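Local coordinates for CAMK/CAMK2 protein kinase (PDB 5IG1) that probably transfers phosphate from ATP to serine and threonine residues of proteins under calcium/calmodulin control, and is seen here as its kinase domain, at residues F10-V16 with H34-R40; I107-Y113 with T290-L294; G214-W219 with F297-R301. All coordinates share one frame; numbering follows the deposited sequence.

Interaction 1: residues F10-V16 with H34-R40; sequences FFDLYDV and HRCVNKR. With PO4 (phosphate ion), chain C.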
loop_
_atom_site.group_PDB
_atom_site.type_symbol
_atom_site.label_atom_id
_atom_site.label_comp_id
_atom_site.label_asym_id
_atom_site.label_seq_id
_atom_site.Cartn_x
_atom_site.Cartn_y
_atom_site.Cartn_z
ATOM N N PHE A 10 26.374 -4.417 5.207
ATOM C CA PHE A 10 25.248 -5.341 5.231
ATOM C C PHE A 10 25.732 -6.784 5.161
ATOM O O PHE A 10 25.216 -7.659 5.866
ATOM C CB PHE A 10 24.295 -5.020 4.074
ATOM C CG PHE A 10 23.462 -6.184 3.629
ATOM C CD1 PHE A 10 22.260 -6.477 4.258
ATOM C CD2 PHE A 10 23.878 -6.985 2.574
ATOM C CE1 PHE A 10 21.492 -7.543 3.846
ATOM C CE2 PHE A 10 23.117 -8.058 2.164
ATOM C CZ PHE A 10 21.919 -8.336 2.799
ATOM N N PHE A 11 26.738 -7.048 4.325
ATOM C CA PHE A 11 27.242 -8.404 4.168
ATOM C C PHE A 11 27.962 -8.910 5.406
ATOM O O PHE A 11 28.222 -10.114 5.498
ATOM C CB PHE A 11 28.164 -8.481 2.953
ATOM C CG PHE A 11 27.469 -8.197 1.657
ATOM C CD1 PHE A 11 26.551 -9.095 1.140
ATOM C CD2 PHE A 11 27.719 -7.030 0.964
ATOM C CE1 PHE A 11 25.906 -8.835 -0.048
ATOM C CE2 PHE A 11 27.076 -6.764 -0.226
ATOM C CZ PHE A 11 26.169 -7.668 -0.733
ATOM N N ASP A 12 28.291 -8.033 6.352
ATOM C CA ASP A 12 28.878 -8.486 7.606
ATOM C C ASP A 12 27.819 -9.005 8.573
ATOM O O ASP A 12 28.079 -9.952 9.322
ATOM C CB ASP A 12 29.678 -7.354 8.255
ATOM C CG ASP A 12 30.893 -6.957 7.440
ATOM O OD1 ASP A 12 31.364 -7.786 6.634
ATOM O OD2 ASP A 12 31.381 -5.819 7.609
ATOM N N LEU A 13 26.627 -8.413 8.568
ATOM C CA LEU A 13 25.559 -8.839 9.463
ATOM C C LEU A 13 24.582 -9.805 8.814
ATOM O O LEU A 13 23.987 -10.632 9.514
ATOM C CB LEU A 13 24.784 -7.622 9.982
ATOM C CG LEU A 13 25.627 -6.541 10.655
ATOM C CD1 LEU A 13 24.733 -5.522 11.344
ATOM C CD2 LEU A 13 26.601 -7.166 11.635
ATOM N N TYR A 14 24.396 -9.721 7.501
ATOM C CA TYR A 14 23.450 -10.572 6.802
ATOM C C TYR A 14 24.166 -11.370 5.726
ATOM O O TYR A 14 25.216 -10.963 5.222
ATOM C CB TYR A 14 22.319 -9.756 6.190
ATOM C CG TYR A 14 21.454 -9.086 7.228
ATOM C CD1 TYR A 14 21.787 -7.839 7.744
ATOM C CD2 TYR A 14 20.309 -9.709 7.707
ATOM C CE1 TYR A 14 20.994 -7.226 8.703
ATOM C CE2 TYR A 14 19.516 -9.108 8.665
ATOM C CZ TYR A 14 19.858 -7.868 9.154
ATOM O OH TYR A 14 19.063 -7.282 10.108
ATOM N N ASP A 15 23.600 -12.529 5.402
ATOM C CA ASP A 15 24.156 -13.428 4.402
ATOM C C ASP A 15 23.155 -13.564 3.267
ATOM O O ASP A 15 21.962 -13.790 3.514
ATOM C CB ASP A 15 24.482 -14.802 5.007
ATOM C CG ASP A 15 25.228 -15.708 4.038
ATOM O OD1 ASP A 15 26.435 -15.481 3.820
ATOM O OD2 ASP A 15 24.614 -16.656 3.505
ATOM N N VAL A 16 23.638 -13.402 2.037
ATOM C CA VAL A 16 22.826 -13.586 0.841
ATOM C C VAL A 16 23.763 -13.626 -0.355
ATOM O O VAL A 16 24.765 -12.908 -0.398
ATOM C CB VAL A 16 21.759 -12.472 0.701
ATOM C CG1 VAL A 16 22.407 -11.105 0.633
ATOM C CG2 VAL A 16 20.868 -12.714 -0.504
ATOM N N HIS A 34 16.002 -9.303 -2.285
ATOM C CA HIS A 34 16.528 -10.646 -2.102
ATOM C C HIS A 34 16.179 -11.168 -0.714
ATOM O O HIS A 34 16.009 -10.399 0.237
ATOM C CB HIS A 34 18.053 -10.688 -2.259
ATOM C CG HIS A 34 18.552 -10.241 -3.597
ATOM N ND1 HIS A 34 18.613 -8.915 -3.968
ATOM C CD2 HIS A 34 19.042 -10.947 -4.643
ATOM C CE1 HIS A 34 19.106 -8.824 -5.191
ATOM N NE2 HIS A 34 19.374 -10.044 -5.622
ATOM N N ARG A 35 16.092 -12.489 -0.605
ATOM C CA ARG A 35 15.945 -13.140 0.689
ATOM C C ARG A 35 17.326 -13.306 1.306
ATOM O O ARG A 35 18.205 -13.935 0.707
ATOM C CB ARG A 35 15.252 -14.490 0.520
ATOM C CG ARG A 35 15.117 -15.322 1.782
ATOM C CD ARG A 35 14.435 -16.648 1.455
ATOM N NE ARG A 35 14.226 -17.484 2.635
ATOM C CZ ARG A 35 15.159 -18.267 3.170
ATOM N NH1 ARG A 35 16.373 -18.319 2.636
ATOM N NH2 ARG A 35 14.881 -18.996 4.242
ATOM N N CYS A 36 17.526 -12.726 2.484
ATOM C CA CYS A 36 18.786 -12.812 3.206
ATOM C C CYS A 36 18.534 -13.356 4.603
ATOM O O CYS A 36 17.400 -13.416 5.076
ATOM C CB CYS A 36 19.480 -11.449 3.290
ATOM S SG CYS A 36 18.536 -10.209 4.196
ATOM N N VAL A 37 19.611 -13.750 5.268
ATOM C CA VAL A 37 19.539 -14.340 6.598
ATOM C C VAL A 37 20.494 -13.594 7.517
ATOM O O VAL A 37 21.666 -13.394 7.173
ATOM C CB VAL A 37 19.878 -15.842 6.578
ATOM C CG1 VAL A 37 19.961 -16.374 7.991
ATOM C CG2 VAL A 37 18.842 -16.604 5.779
ATOM N N ASN A 38 19.991 -13.180 8.676
ATOM C CA ASN A 38 20.822 -12.542 9.686
ATOM C C ASN A 38 21.912 -13.503 10.142
ATOM O O ASN A 38 21.620 -14.579 10.673
ATOM C CB ASN A 38 19.950 -12.107 10.864
ATOM C CG ASN A 38 20.700 -11.263 11.880
ATOM O OD1 ASN A 38 21.795 -11.612 12.322
ATOM N ND2 ASN A 38 20.106 -10.142 12.257
ATOM N N LYS A 39 23.173 -13.113 9.929
ATOM C CA LYS A 39 24.286 -13.974 10.314
ATOM C C LYS A 39 24.224 -14.334 11.794
ATOM O O LYS A 39 24.527 -15.471 12.177
ATOM C CB LYS A 39 25.619 -13.296 9.997
ATOM C CG LYS A 39 26.053 -13.329 8.539
ATOM C CD LYS A 39 27.540 -12.965 8.436
ATOM C CE LYS A 39 28.026 -12.811 6.999
ATOM N NZ LYS A 39 28.078 -14.091 6.243
ATOM N N ARG A 40 23.829 -13.383 12.642
ATOM C CA ARG A 40 23.912 -13.627 14.080
ATOM C C ARG A 40 22.660 -14.315 14.613
ATOM O O ARG A 40 22.756 -15.275 15.382
ATOM C CB ARG A 40 24.161 -12.316 14.829
ATOM C CG ARG A 40 24.126 -12.472 16.329
ATOM C CD ARG A 40 24.194 -11.142 17.056
ATOM N NE ARG A 40 23.360 -11.158 18.256
ATOM C CZ ARG A 40 22.195 -10.529 18.360
ATOM N NH1 ARG A 40 21.734 -9.816 17.335
ATOM N NH2 ARG A 40 21.496 -10.603 19.487
HETATM P P PO4 C . 10.484 -19.747 2.588
HETATM O O1 PO4 C . 10.277 -21.091 1.924
HETATM O O2 PO4 C . 11.823 -19.730 3.286
HETATM O O3 PO4 C . 10.466 -18.652 1.548
HETATM O O4 PO4 C . 9.374 -19.498 3.583
#

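Interaction 2: residues I107-Y113 with T290-L294; sequences IVTRKFY and TLEEL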
loop_
_atom_site.group_PDB
_atom_site.type_symbol
_atom_site.label_atom_id
_atom_site.label_comp_id
_atom_site.label_asym_id
_atom_site.label_seq_id
_atom_site.Cartn_x
_atom_site.Cartn_y
_atom_site.Cartn_z
ATOM N N ILE A 107 -6.391 -13.016 -2.654
ATOM C CA ILE A 107 -7.849 -13.038 -2.602
ATOM C C ILE A 107 -8.416 -13.833 -3.776
ATOM O O ILE A 107 -9.369 -14.606 -3.614
ATOM C CB ILE A 107 -8.394 -11.599 -2.557
ATOM C CG1 ILE A 107 -8.015 -10.942 -1.230
ATOM C CG2 ILE A 107 -9.899 -11.581 -2.732
ATOM C CD1 ILE A 107 -8.448 -9.499 -1.133
ATOM N N VAL A 108 -7.826 -13.685 -4.968
ATOM C CA VAL A 108 -8.332 -14.402 -6.136
ATOM C C VAL A 108 -8.187 -15.907 -5.982
ATOM O O VAL A 108 -8.854 -16.663 -6.695
ATOM C CB VAL A 108 -7.644 -13.937 -7.441
ATOM C CG1 VAL A 108 -8.073 -12.528 -7.805
ATOM C CG2 VAL A 108 -6.136 -14.025 -7.308
ATOM N N THR A 109 -7.329 -16.369 -5.077
ATOM C CA THR A 109 -7.163 -17.802 -4.855
ATOM C C THR A 109 -8.048 -18.337 -3.735
ATOM O O THR A 109 -8.037 -19.545 -3.483
ATOM C CB THR A 109 -5.696 -18.139 -4.547
ATOM O OG1 THR A 109 -5.413 -17.850 -3.172
ATOM C CG2 THR A 109 -4.762 -17.335 -5.442
ATOM N N ARG A 110 -8.813 -17.480 -3.064
ATOM C CA ARG A 110 -9.652 -17.931 -1.963
ATOM C C ARG A 110 -10.907 -18.604 -2.494
ATOM O O ARG A 110 -11.468 -18.189 -3.512
ATOM C CB ARG A 110 -10.041 -16.759 -1.059
ATOM C CG ARG A 110 -8.863 -16.058 -0.388
ATOM C CD ARG A 110 -9.339 -15.153 0.729
ATOM N NE ARG A 110 -8.271 -14.297 1.242
ATOM C CZ ARG A 110 -8.429 -13.420 2.229
ATOM N NH1 ARG A 110 -9.611 -13.287 2.819
ATOM N NH2 ARG A 110 -7.407 -12.678 2.631
ATOM N N LYS A 111 -11.339 -19.661 -1.804
ATOM C CA LYS A 111 -12.616 -20.280 -2.127
ATOM C C LYS A 111 -13.781 -19.517 -1.520
ATOM O O LYS A 111 -14.926 -19.712 -1.941
ATOM C CB LYS A 111 -12.650 -21.732 -1.642
ATOM C CG LYS A 111 -12.813 -21.876 -0.131
ATOM C CD LYS A 111 -13.313 -23.266 0.250
ATOM C CE LYS A 111 -14.726 -23.520 -0.272
ATOM N NZ LYS A 111 -15.730 -22.582 0.317
ATOM N N PHE A 112 -13.513 -18.658 -0.541
ATOM C CA PHE A 112 -14.551 -17.896 0.134
ATOM C C PHE A 112 -14.010 -16.507 0.420
ATOM O O PHE A 112 -12.933 -16.362 1.006
ATOM C CB PHE A 112 -14.996 -18.578 1.431
ATOM C CG PHE A 112 -16.072 -17.836 2.173
ATOM C CD1 PHE A 112 -17.398 -17.949 1.792
ATOM C CD2 PHE A 112 -15.758 -17.042 3.265
ATOM C CE1 PHE A 112 -18.393 -17.278 2.481
ATOM C CE2 PHE A 112 -16.745 -16.365 3.956
ATOM C CZ PHE A 112 -18.065 -16.478 3.560
ATOM N N TYR A 113 -14.753 -15.494 -0.006
ATOM C CA TYR A 113 -14.345 -14.109 0.175
ATOM C C TYR A 113 -15.612 -13.273 0.237
ATOM O O TYR A 113 -16.447 -13.342 -0.671
ATOM C CB TYR A 113 -13.429 -13.647 -0.963
ATOM C CG TYR A 113 -13.064 -12.187 -0.908
ATOM C CD1 TYR A 113 -12.154 -11.715 0.023
ATOM C CD2 TYR A 113 -13.622 -11.282 -1.794
ATOM C CE1 TYR A 113 -11.816 -10.378 0.078
ATOM C CE2 TYR A 113 -13.291 -9.947 -1.752
ATOM C CZ TYR A 113 -12.390 -9.493 -0.809
ATOM O OH TYR A 113 -12.053 -8.156 -0.756
ATOM N N THR A 290 -16.651 -10.936 -7.597
ATOM C CA THR A 290 -15.529 -10.090 -7.211
ATOM C C THR A 290 -14.205 -10.801 -7.450
ATOM O O THR A 290 -13.210 -10.172 -7.833
ATOM C CB THR A 290 -15.659 -9.681 -5.746
ATOM O OG1 THR A 290 -16.880 -8.953 -5.561
ATOM C CG2 THR A 290 -14.483 -8.801 -5.337
ATOM N N LEU A 291 -14.181 -12.118 -7.240
ATOM C CA LEU A 291 -12.957 -12.887 -7.437
ATOM C C LEU A 291 -12.593 -12.982 -8.917
ATOM O O LEU A 291 -11.425 -12.816 -9.290
ATOM C CB LEU A 291 -13.117 -14.277 -6.812
ATOM C CG LEU A 291 -12.578 -14.454 -5.385
ATOM C CD1 LEU A 291 -12.807 -13.201 -4.561
ATOM C CD2 LEU A 291 -13.198 -15.664 -4.692
ATOM N N GLU A 292 -13.576 -13.258 -9.779
ATOM C CA GLU A 292 -13.287 -13.363 -11.210
ATOM C C GLU A 292 -12.873 -12.013 -11.786
ATOM O O GLU A 292 -11.850 -11.897 -12.481
ATOM C CB GLU A 292 -14.510 -13.905 -11.947
ATOM C CG GLU A 292 -15.059 -15.209 -11.394
ATOM C CD GLU A 292 -14.280 -16.424 -11.863
ATOM O OE1 GLU A 292 -13.228 -16.249 -12.517
ATOM O OE2 GLU A 292 -14.730 -17.559 -11.584
ATOM N N GLU A 293 -13.665 -10.978 -11.502
ATOM C CA GLU A 293 -13.306 -9.629 -11.915
ATOM C C GLU A 293 -11.944 -9.236 -11.371
ATOM O O GLU A 293 -11.198 -8.501 -12.028
ATOM C CB GLU A 293 -14.374 -8.641 -11.445
ATOM C CG GLU A 293 -14.350 -7.317 -12.171
ATOM C CD GLU A 293 -14.418 -7.488 -13.671
ATOM O OE1 GLU A 293 -13.426 -7.157 -14.352
ATOM O OE2 GLU A 293 -15.461 -7.966 -14.164
ATOM N N LEU A 294 -11.603 -9.726 -10.179
ATOM C CA LEU A 294 -10.321 -9.391 -9.577
ATOM C C LEU A 294 -9.175 -10.109 -10.278
ATOM O O LEU A 294 -8.075 -9.560 -10.370
ATOM C CB LEU A 294 -10.354 -9.718 -8.084
ATOM C CG LEU A 294 -9.280 -9.098 -7.188
ATOM C CD1 LEU A 294 -9.160 -7.617 -7.435
ATOM C CD2 LEU A 294 -9.615 -9.361 -5.720
#

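Interaction 3: residues G214-W219 with F297-R301; sequences GYPPFW and FNARR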
loop_
_atom_site.group_PDB
_atom_site.type_symbol
_atom_site.label_atom_id
_atom_site.label_comp_id
_atom_site.label_asym_id
_atom_site.label_seq_id
_atom_site.Cartn_x
_atom_site.Cartn_y
_atom_site.Cartn_z
ATOM N N GLY A 214 -13.843 -6.027 -7.509
ATOM C CA GLY A 214 -12.831 -6.557 -8.388
ATOM C C GLY A 214 -12.406 -5.654 -9.518
ATOM O O GLY A 214 -11.579 -6.073 -10.330
ATOM N N TYR A 215 -12.935 -4.436 -9.600
ATOM C CA TYR A 215 -12.550 -3.480 -10.629
ATOM C C TYR A 215 -12.481 -2.101 -9.991
ATOM O O TYR A 215 -13.152 -1.856 -8.984
ATOM C CB TYR A 215 -13.535 -3.470 -11.806
ATOM C CG TYR A 215 -14.966 -3.181 -11.427
ATOM C CD1 TYR A 215 -15.439 -1.879 -11.375
ATOM C CD2 TYR A 215 -15.855 -4.210 -11.160
ATOM C CE1 TYR A 215 -16.750 -1.607 -11.046
ATOM C CE2 TYR A 215 -17.172 -3.944 -10.828
ATOM C CZ TYR A 215 -17.611 -2.642 -10.774
ATOM O OH TYR A 215 -18.916 -2.380 -10.446
ATOM N N PRO A 216 -11.660 -1.201 -10.529
ATOM C CA PRO A 216 -11.468 0.104 -9.890
ATOM C C PRO A 216 -12.618 1.039 -10.212
ATOM O O PRO A 216 -13.290 0.878 -11.242
ATOM C CB PRO A 216 -10.156 0.602 -10.509
ATOM C CG PRO A 216 -10.137 -0.036 -11.861
ATOM C CD PRO A 216 -10.799 -1.369 -11.714
ATOM N N PRO A 217 -12.884 2.030 -9.355
ATOM C CA PRO A 217 -13.939 2.999 -9.681
ATOM C C PRO A 217 -13.535 3.969 -10.769
ATOM O O PRO A 217 -14.397 4.422 -11.532
ATOM C CB PRO A 217 -14.180 3.716 -8.347
ATOM C CG PRO A 217 -12.863 3.642 -7.656
ATOM C CD PRO A 217 -12.256 2.311 -8.052
ATOM N N PHE A 218 -12.255 4.304 -10.868
ATOM C CA PHE A 218 -11.746 5.196 -11.903
ATOM C C PHE A 218 -10.827 4.365 -12.790
ATOM O O PHE A 218 -9.709 4.022 -12.398
ATOM C CB PHE A 218 -11.018 6.391 -11.292
ATOM C CG PHE A 218 -11.704 6.971 -10.090
ATOM C CD1 PHE A 218 -12.846 7.739 -10.227
ATOM C CD2 PHE A 218 -11.201 6.752 -8.822
ATOM C CE1 PHE A 218 -13.479 8.270 -9.119
ATOM C CE2 PHE A 218 -11.824 7.285 -7.710
ATOM C CZ PHE A 218 -12.963 8.047 -7.859
ATOM N N TRP A 219 -11.308 4.023 -13.980
ATOM C CA TRP A 219 -10.516 3.277 -14.947
ATOM C C TRP A 219 -10.599 3.985 -16.286
ATOM O O TRP A 219 -11.684 4.098 -16.865
ATOM C CB TRP A 219 -10.996 1.827 -15.077
ATOM C CG TRP A 219 -10.368 1.112 -16.237
ATOM C CD1 TRP A 219 -10.903 0.952 -17.484
ATOM C CD2 TRP A 219 -9.081 0.479 -16.267
ATOM N NE1 TRP A 219 -10.033 0.253 -18.286
ATOM C CE2 TRP A 219 -8.908 -0.049 -17.564
ATOM C CE3 TRP A 219 -8.061 0.302 -15.325
ATOM C CZ2 TRP A 219 -7.757 -0.741 -17.941
ATOM C CZ3 TRP A 219 -6.920 -0.385 -15.702
ATOM C CH2 TRP A 219 -6.777 -0.898 -16.998
ATOM N N PHE A 297 -8.600 -7.972 -13.134
ATOM C CA PHE A 297 -7.927 -6.750 -12.691
ATOM C C PHE A 297 -6.436 -6.984 -12.483
ATOM O O PHE A 297 -5.593 -6.246 -13.012
ATOM C CB PHE A 297 -8.592 -6.266 -11.399
ATOM C CG PHE A 297 -7.939 -5.063 -10.768
ATOM C CD1 PHE A 297 -8.101 -3.801 -11.312
ATOM C CD2 PHE A 297 -7.202 -5.192 -9.599
ATOM C CE1 PHE A 297 -7.520 -2.694 -10.720
ATOM C CE2 PHE A 297 -6.620 -4.091 -9.002
ATOM C CZ PHE A 297 -6.780 -2.838 -9.563
ATOM N N ASN A 298 -6.095 -8.002 -11.686
ATOM C CA ASN A 298 -4.699 -8.369 -11.483
ATOM C C ASN A 298 -3.999 -8.598 -12.812
ATOM O O ASN A 298 -2.847 -8.189 -12.993
ATOM C CB ASN A 298 -4.593 -9.627 -10.614
ATOM C CG ASN A 298 -5.007 -9.393 -9.167
ATOM O OD1 ASN A 298 -4.956 -8.265 -8.660
ATOM N ND2 ASN A 298 -5.409 -10.467 -8.490
ATOM N N ALA A 299 -4.684 -9.245 -13.759
ATOM C CA ALA A 299 -4.093 -9.425 -15.080
ATOM C C ALA A 299 -3.872 -8.085 -15.769
ATOM O O ALA A 299 -2.825 -7.864 -16.390
ATOM C CB ALA A 299 -4.975 -10.331 -15.937
ATOM N N ARG A 300 -4.830 -7.167 -15.643
ATOM C CA ARG A 300 -4.753 -5.917 -16.388
ATOM C C ARG A 300 -3.632 -5.012 -15.891
ATOM O O ARG A 300 -2.974 -4.356 -16.702
ATOM C CB ARG A 300 -6.095 -5.185 -16.331
ATOM C CG ARG A 300 -6.975 -5.489 -17.519
ATOM C CD ARG A 300 -8.227 -4.615 -17.555
ATOM N NE ARG A 300 -9.261 -5.073 -16.631
ATOM C CZ ARG A 300 -9.555 -4.475 -15.482
ATOM N NH1 ARG A 300 -8.911 -3.374 -15.121
ATOM N NH2 ARG A 300 -10.501 -4.969 -14.696
ATOM N N ARG A 301 -3.418 -4.918 -14.573
ATOM C CA ARG A 301 -2.443 -3.941 -14.089
ATOM C C ARG A 301 -1.012 -4.350 -14.438
ATOM O O ARG A 301 -0.167 -3.485 -14.685
ATOM C CB ARG A 301 -2.613 -3.701 -12.586
ATOM C CG ARG A 301 -2.709 -4.926 -11.724
ATOM C CD ARG A 301 -3.136 -4.524 -10.324
ATOM N NE ARG A 301 -3.100 -5.623 -9.374
ATOM C CZ ARG A 301 -2.005 -5.996 -8.722
ATOM N NH1 ARG A 301 -0.864 -5.349 -8.922
ATOM N NH2 ARG A 301 -2.047 -7.009 -7.875
#

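Interaction 1: residues F10-V16 with H34-R40
Cys36 SG lies against two aromatic rings, Phe10 and Tyr14. The Phe10 ring meets SG edge-on, in its plane, and Val16 CG1 also lies at that ring's edge. Phe10 CE1 is 4.0 Å from Cys36 SG. The Tyr14 ring receives the same sulfur obliquely, and Phe10 O lies in plane at this ring's edge. Phe11 turns one ring face to Phe10 CD2. The sulfur reaches both rings because SG sits between the backbone N and the carbonyl carbon of Cys36 (chi1 63°). Val16 CB packs on Cys36 CB at 3.6 Å. Tyr14 also runs obliquely past the Asn38 side chain, ring and amide planes 60° apart, with CE2 3.7 Å from Asn38 CB.

The backbones form a short antiparallel pairing. Asp15 and Val37 are a hydrogen-bonded pair: Asp15 N gives to Val37 O at 2.8 Å and Val37 N to Asp15 O at 2.9 Å. Lys39 N adds a bond to Leu13 O at 2.6 Å, where helix 10-13 ends. The Lys39 chain then runs alongside the carbonyls of Asp12 and Phe11. A bend at its last torsion (chi4 -69°) turns NZ to Asp15 OD1, in a salt bridge whose hydrogen bond is weak, 3.2 Å. One residue before Cys36, Arg35 NH2 weakly bonds a phosphate ion, probably from the crystallisation liquor, which Tyr97 also holds.

Strand 14-15 thus joins the antiparallel sheet of the kinase N-lobe along strand 32-38. Phe10 stacks on Tyr92 and touches Val47 of strand 44-51, while Tyr14 reaches Phe85 and Val94 on strands 81-86 and 90-96.

Interaction 2: residues I107-Y113 with T290-L294
Val108 and Leu291 bring the two backbones closest, CA to CA 5.0 Å. Val108 lies in a type I beta turn from Ile107 to Arg110, closed by Arg110 N to Ile107 O at 3.0 Å. The chain then runs on without regular structure to Tyr113. Opposite is one turn of helix 288-302. This is the C-lobe of the protein kinase fold meeting a helix that follows the catalytic core, as the regulatory segment does in other CaMKII kinases. No hydrogen bond links the two segments, so they meet through apolar groups and carbonyls.

Leu291 fills the middle of the contact. Its CD1 approaches the Tyr113 ring obliquely, 3.5 Å from Tyr113 CD2, and also touches Ile107 CG2. Its CD2 turns to Arg110 O, and CG faces Ile107 O. With an alanine here, a gap is likely to open between the Tyr113 ring and the turn, and Ile107 CG2 would lose cover. Ile107 CG2 itself lies over the centre of one Tyr113 face, 3.4 Å above the plane, which limits how the ring can turn. Thr290 CG2 comes to the edge of that ring, 3.9 Å from Tyr113 CE2.

The polar ends look elsewhere. Tyr113 OH bonds to Leu211 O and Thr290 OG1 to Leu212 O, both on helix 198-213. Arg110 pairs with Glu106.

One helical turn on, Leu294 holds its CG anti to the backbone N (chi1 -163°), which directs the branch at the turn. Leu294 CD2 lies 3.7 Å from Ile107 CG2. Val108 crosses the same leucine at about a right angle, its CG1 3.6 Å from Leu294 CB.

Interaction 3: residues G214-W219 with F297-R301
Phe297 has its CG anti to the backbone N, which turns the ring to Gly214 and Pro216. Arg300, one turn later on the same side of the helix, is extended at chi2 and then bends at chi3 (-79°). The bend brings its NH1 over one face of the Trp219 indole.

Phe297 meets the loop with two parts. Its CB lies 3.2 Å from Gly214 O. Its ring atoms CD1 and CE1 meet Pro216 CD obliquely, each at 3.7 Å. The proline offers CD and CG, so this is a plain apolar contact. Tyr184, Ile210 and Phe104 also touch Phe297 and bury it.

Arg300 makes a cation-pi contact. Its CZ lies 4.7 Å from the centroid of the six-membered ring of Trp219, 6° off the ring normal. The guanidinium does not lie flat on the indole. The two planes are 71° apart, so NH1 leads, 3.6 Å from Trp219 CZ3. Arg300 CD adds an apolar touch, 3.9 Å from Trp219 CZ2. The indole is poorly ordered, so this contact is less certain than that of Phe297. Arg300 NH2 also has a long, weak ion pair with Glu293 on its own helix.

Gly214 is the first residue past helix 198-213 to leave helical angles. Its positive phi would push a beta carbon against the preceding carbonyl oxygen, which explains the missing side chain.

The loop carries the Gly-X-Pro-Pro-Phe sequence that follows this long C-lobe helix in many protein kinases. Helix 288-302 lies across it, consistent with the CaMKII regulatory helix docked on the C-lobe.

Interaction 1 lies in the N-lobe, on the antiparallel sheet that includes strands 14-15 and 32-38. Interactions 2 and 3 lie in the C-lobe. Their centres are about 36 and 37 Å from that of interaction 1, and no atoms touch it. Interactions 2 and 3 share helix 288-302, with centres about 13 Å apart, and touch directly: Val108 CG1 is 3.4 Å from Asn298 ND2. Along the chain interaction 1 closes first. Then 107-113 and 214-219 come in turn, before 290-294 and 297-301. The last modelled helix thus packs against two C-lobe loops far apart in sequence, while the N-lobe contact is built separately.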